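Local coordinates for protein molybdopterin synthase sulfur carrier subunit (Homo sapiens, PDB 5MPO) that carries sulfur as a C-terminal thiocarboxylate and donates it within molybdopterin synthase, which converts precursor Z into molybdopterin, at residues F75-E80 with D95-I100. Sequence-based numbering, arbitrary orientation.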
ATOM      1  N   PHE B  75      12.152   9.089  28.497  1.00 55.04           N
ATOM      2  CA  PHE B  75      13.399   8.363  28.495  1.00 58.58           C
ATOM      3  C   PHE B  75      13.316   7.025  27.760  1.00 61.65           C
ATOM      4  O   PHE B  75      12.280   6.315  27.820  1.00 54.28           O
ATOM      5  CB  PHE B  75      13.822   8.016  29.929  1.00 57.12           C
ATOM      6  CG  PHE B  75      14.489   9.126  30.680  1.00 49.05           C
ATOM      7  CD1 PHE B  75      15.414   9.970  30.070  1.00 55.91           C
ATOM      8  CD2 PHE B  75      14.249   9.271  32.052  1.00 53.10           C
ATOM      9  CE1 PHE B  75      16.035  10.981  30.797  1.00 60.39           C
ATOM     10  CE2 PHE B  75      14.869  10.277  32.789  1.00 53.89           C
ATOM     11  CZ  PHE B  75      15.755  11.130  32.156  1.00 60.56           C
ATOM     12  N   ALA B  76      14.449   6.654  27.149  1.00 51.33           N
ATOM     13  CA  ALA B  76      14.778   5.246  26.937  1.00 47.03           C
ATOM     14  C   ALA B  76      15.982   4.871  27.834  1.00 48.38           C
ATOM     15  O   ALA B  76      17.029   5.522  27.772  1.00 49.07           O
ATOM     16  CB  ALA B  76      15.103   4.974  25.462  1.00 47.29           C
ATOM     17  N   VAL B  77      15.817   3.819  28.636  1.00 51.13           N
ATOM     18  CA  VAL B  77      16.852   3.281  29.506  1.00 53.59           C
ATOM     19  C   VAL B  77      17.121   1.898  28.995  1.00 52.23           C
ATOM     20  O   VAL B  77      16.225   1.052  28.979  1.00 52.60           O
ATOM     21  CB  VAL B  77      16.364   3.166  30.987  1.00 56.88           C
ATOM     22  CG1 VAL B  77      17.392   2.424  31.874  1.00 51.26           C
ATOM     23  CG2 VAL B  77      16.030   4.543  31.530  1.00 57.58           C
ATOM     24  N   ARG B  78      18.355   1.646  28.605  1.00 51.23           N
ATOM     25  CA  ARG B  78      18.727   0.384  27.973  1.00 52.85           C
ATOM     26  C   ARG B  78      17.761   0.110  26.821  1.00 52.16           C
ATOM     27  O   ARG B  78      17.268  -0.987  26.681  1.00 52.79           O
ATOM     28  CB  ARG B  78      18.741  -0.778  28.993  1.00 51.91           C
ATOM     29  CG  ARG B  78      19.881  -0.755  30.035  1.00 56.08           C
ATOM     30  CD  ARG B  78      19.861  -1.971  30.941  1.00 50.94           C
ATOM     31  NE  ARG B  78      18.670  -2.002  31.806  1.00 54.13           N
ATOM     32  CZ  ARG B  78      18.554  -1.434  33.015  1.00 56.14           C
ATOM     33  NH1 ARG B  78      19.549  -0.739  33.585  1.00 57.69           N
ATOM     34  NH2 ARG B  78      17.410  -1.546  33.671  1.00 50.70           N
ATOM     35  N   GLN B  79      17.441   1.152  26.057  1.00 55.87           N
ATOM     36  CA  GLN B  79      16.601   1.049  24.860  1.00 54.51           C
ATOM     37  C   GLN B  79      15.157   0.651  25.135  1.00 52.74           C
ATOM     38  O   GLN B  79      14.522   0.054  24.297  1.00 53.00           O
ATOM     39  CB  GLN B  79      17.181   0.032  23.873  1.00 50.37           C
ATOM     40  CG  GLN B  79      18.575   0.313  23.350  1.00 52.87           C
ATOM     41  CD  GLN B  79      18.989  -0.765  22.326  1.00 60.10           C
ATOM     42  OE1 GLN B  79      18.152  -1.468  21.718  1.00 80.94           O
ATOM     43  NE2 GLN B  79      20.259  -0.898  22.137  1.00 56.20           N
ATOM     44  N   GLU B  80      14.639   0.935  26.308  1.00 53.54           N
ATOM     45  CA  GLU B  80      13.211   0.703  26.555  1.00 53.47           C
ATOM     46  C   GLU B  80      12.678   1.981  27.167  1.00 52.86           C
ATOM     47  O   GLU B  80      13.314   2.577  28.044  1.00 57.13           O
ATOM     48  CB  GLU B  80      12.941  -0.477  27.497  1.00 51.26           C
ATOM     49  CG  GLU B  80      13.466  -1.844  26.991  1.00 67.97           C
ATOM     50  CD  GLU B  80      12.736  -2.445  25.749  1.00 67.30           C
ATOM     51  OE1 GLU B  80      11.554  -2.178  25.534  1.00 61.22           O
ATOM     52  OE2 GLU B  80      13.337  -3.222  24.983  1.00 66.20           O
ATOM     53  N   ASP B  95      25.127   1.858  31.025  1.00 40.74           N
ATOM     54  CA  ASP B  95      23.796   1.867  30.465  1.00 40.70           C
ATOM     55  C   ASP B  95      23.557   3.200  29.771  1.00 44.62           C
ATOM     56  O   ASP B  95      24.145   4.220  30.110  1.00 46.95           O
ATOM     57  CB  ASP B  95      22.733   1.678  31.526  1.00 44.42           C
ATOM     58  CG  ASP B  95      22.613   0.251  31.997  1.00 46.35           C
ATOM     59  OD1 ASP B  95      23.172  -0.681  31.378  1.00 54.47           O
ATOM     60  OD2 ASP B  95      21.948   0.071  33.026  1.00 46.31           O
ATOM     61  N   GLU B  96      22.682   3.173  28.786  1.00 45.75           N
ATOM     62  CA  GLU B  96      22.365   4.325  27.994  1.00 45.18           C
ATOM     63  C   GLU B  96      21.060   4.914  28.462  1.00 47.13           C
ATOM     64  O   GLU B  96      20.104   4.204  28.675  1.00 45.75           O
ATOM     65  CB  GLU B  96      22.272   3.955  26.559  1.00 43.25           C
ATOM     66  CG  GLU B  96      23.624   3.725  25.945  1.00 45.78           C
ATOM     67  CD  GLU B  96      23.526   3.339  24.493  1.00 53.62           C
ATOM     68  OE1 GLU B  96      22.413   3.287  23.911  1.00 51.31           O
ATOM     69  OE2 GLU B  96      24.578   3.047  23.932  1.00 64.80           O
ATOM     70  N   ILE B  97      21.040   6.225  28.656  1.00 45.43           N
ATOM     71  CA  ILE B  97      19.810   6.932  29.021  1.00 48.17           C
ATOM     72  C   ILE B  97      19.603   7.902  27.870  1.00 49.23           C
ATOM     73  O   ILE B  97      20.408   8.844  27.688  1.00 52.79           O
ATOM     74  CB  ILE B  97      19.950   7.756  30.331  1.00 50.74           C
ATOM     75  CG1 ILE B  97      20.607   6.949  31.484  1.00 49.74           C
ATOM     76  CG2 ILE B  97      18.611   8.324  30.754  1.00 54.19           C
ATOM     77  CD1 ILE B  97      19.905   5.692  31.913  1.00 54.39           C
ATOM     78  N   ALA B  98      18.580   7.684  27.059  1.00 47.76           N
ATOM     79  CA  ALA B  98      18.350   8.604  25.927  1.00 48.66           C
ATOM     80  C   ALA B  98      17.221   9.566  26.255  1.00 46.88           C
ATOM     81  O   ALA B  98      16.225   9.203  26.924  1.00 46.56           O
ATOM     82  CB  ALA B  98      18.079   7.842  24.654  1.00 51.10           C
ATOM     83  N   VAL B  99      17.440  10.820  25.891  1.00 44.82           N
ATOM     84  CA  VAL B  99      16.444  11.870  26.113  1.00 52.30           C
ATOM     85  C   VAL B  99      15.702  12.003  24.778  1.00 49.77           C
ATOM     86  O   VAL B  99      16.311  12.409  23.769  1.00 45.20           O
ATOM     87  CB  VAL B  99      17.072  13.244  26.515  1.00 56.04           C
ATOM     88  CG1 VAL B  99      15.975  14.311  26.684  1.00 54.72           C
ATOM     89  CG2 VAL B  99      17.874  13.090  27.805  1.00 59.25           C
ATOM     90  N   ILE B 100      14.419  11.630  24.817  1.00 49.61           N
ATOM     91  CA  ILE B 100      13.582  11.396  23.631  1.00 53.11           C
ATOM     92  C   ILE B 100      12.513  12.533  23.496  1.00 46.61           C
ATOM     93  O   ILE B 100      11.495  12.511  24.170  1.00 50.18           O
ATOM     94  CB  ILE B 100      12.841  10.044  23.811  1.00 52.76           C
ATOM     95  CG1 ILE B 100      13.785   8.867  24.140  1.00 49.37           C
ATOM     96  CG2 ILE B 100      11.938   9.738  22.623  1.00 52.65           C
ATOM     97  CD1 ILE B 100      14.630   8.391  22.999  1.00 52.08           C
TER
HETATM   98  O   HOH W   1      18.378   3.761  26.050  1.00 42.51           O
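A bend at chi3 (-66°) turns the guanidinium of Arg-78 back toward Asp-95, while chi1 of Ile-97 (-48°) sets CG2 opposite the backbone N and over one face of the Phe-75 ring. The methyl sits off-centre, 4.0 Å from CG2 to the ring centroid of Phe-75, a CH-pi contact; the ring edge meets Ala-98 O, 3.3 Å from CD1 of Phe-75. Ile-97 CD1 reaches both methyls of Val-77, and Leu-55 of helix 52-62 touches both Phe-75 and Ile-97, so this face belongs to the core of the ubiquitin-like, MoaD-type fold. On the other face Ala-76 and Ala-98 pair as small side chains, and the chain of another protein packs on them.

Strands 75-77 and 96-100 run antiparallel. Ala-76 and Ala-98 form a hydrogen-bonded pair: Ala-98 N reaches Ala-76 O at 2.8 Å, nearly straight (169°), and Ala-76 N returns to Ala-98 O at 3.1 Å. At the strand end a type I' turn runs from Val-77 to Glu-80; within it Arg-78 N donates to Glu-96 O (3.1 Å), and a water links that oxygen to Gln-79 N.

Arg-78 NH1 closes a salt bridge on Asp-95 OD2 (2.6 Å): OD2 lies in the guanidinium plane, whereas NH1 comes from above the carboxylate plane. Gln-92 N also binds OD2, and Val-90 O takes NH1. Replacing Asp-95 by alanine is likely to leave the Arg-78 charge without its carboxylate mate and Gln-92 N without this acceptor. Doubly gripped at both OD2 and NH1, the pair is a polar clasp joining the turn to the residue just before strand 96-100, at one end of a hydrophobic strand pair.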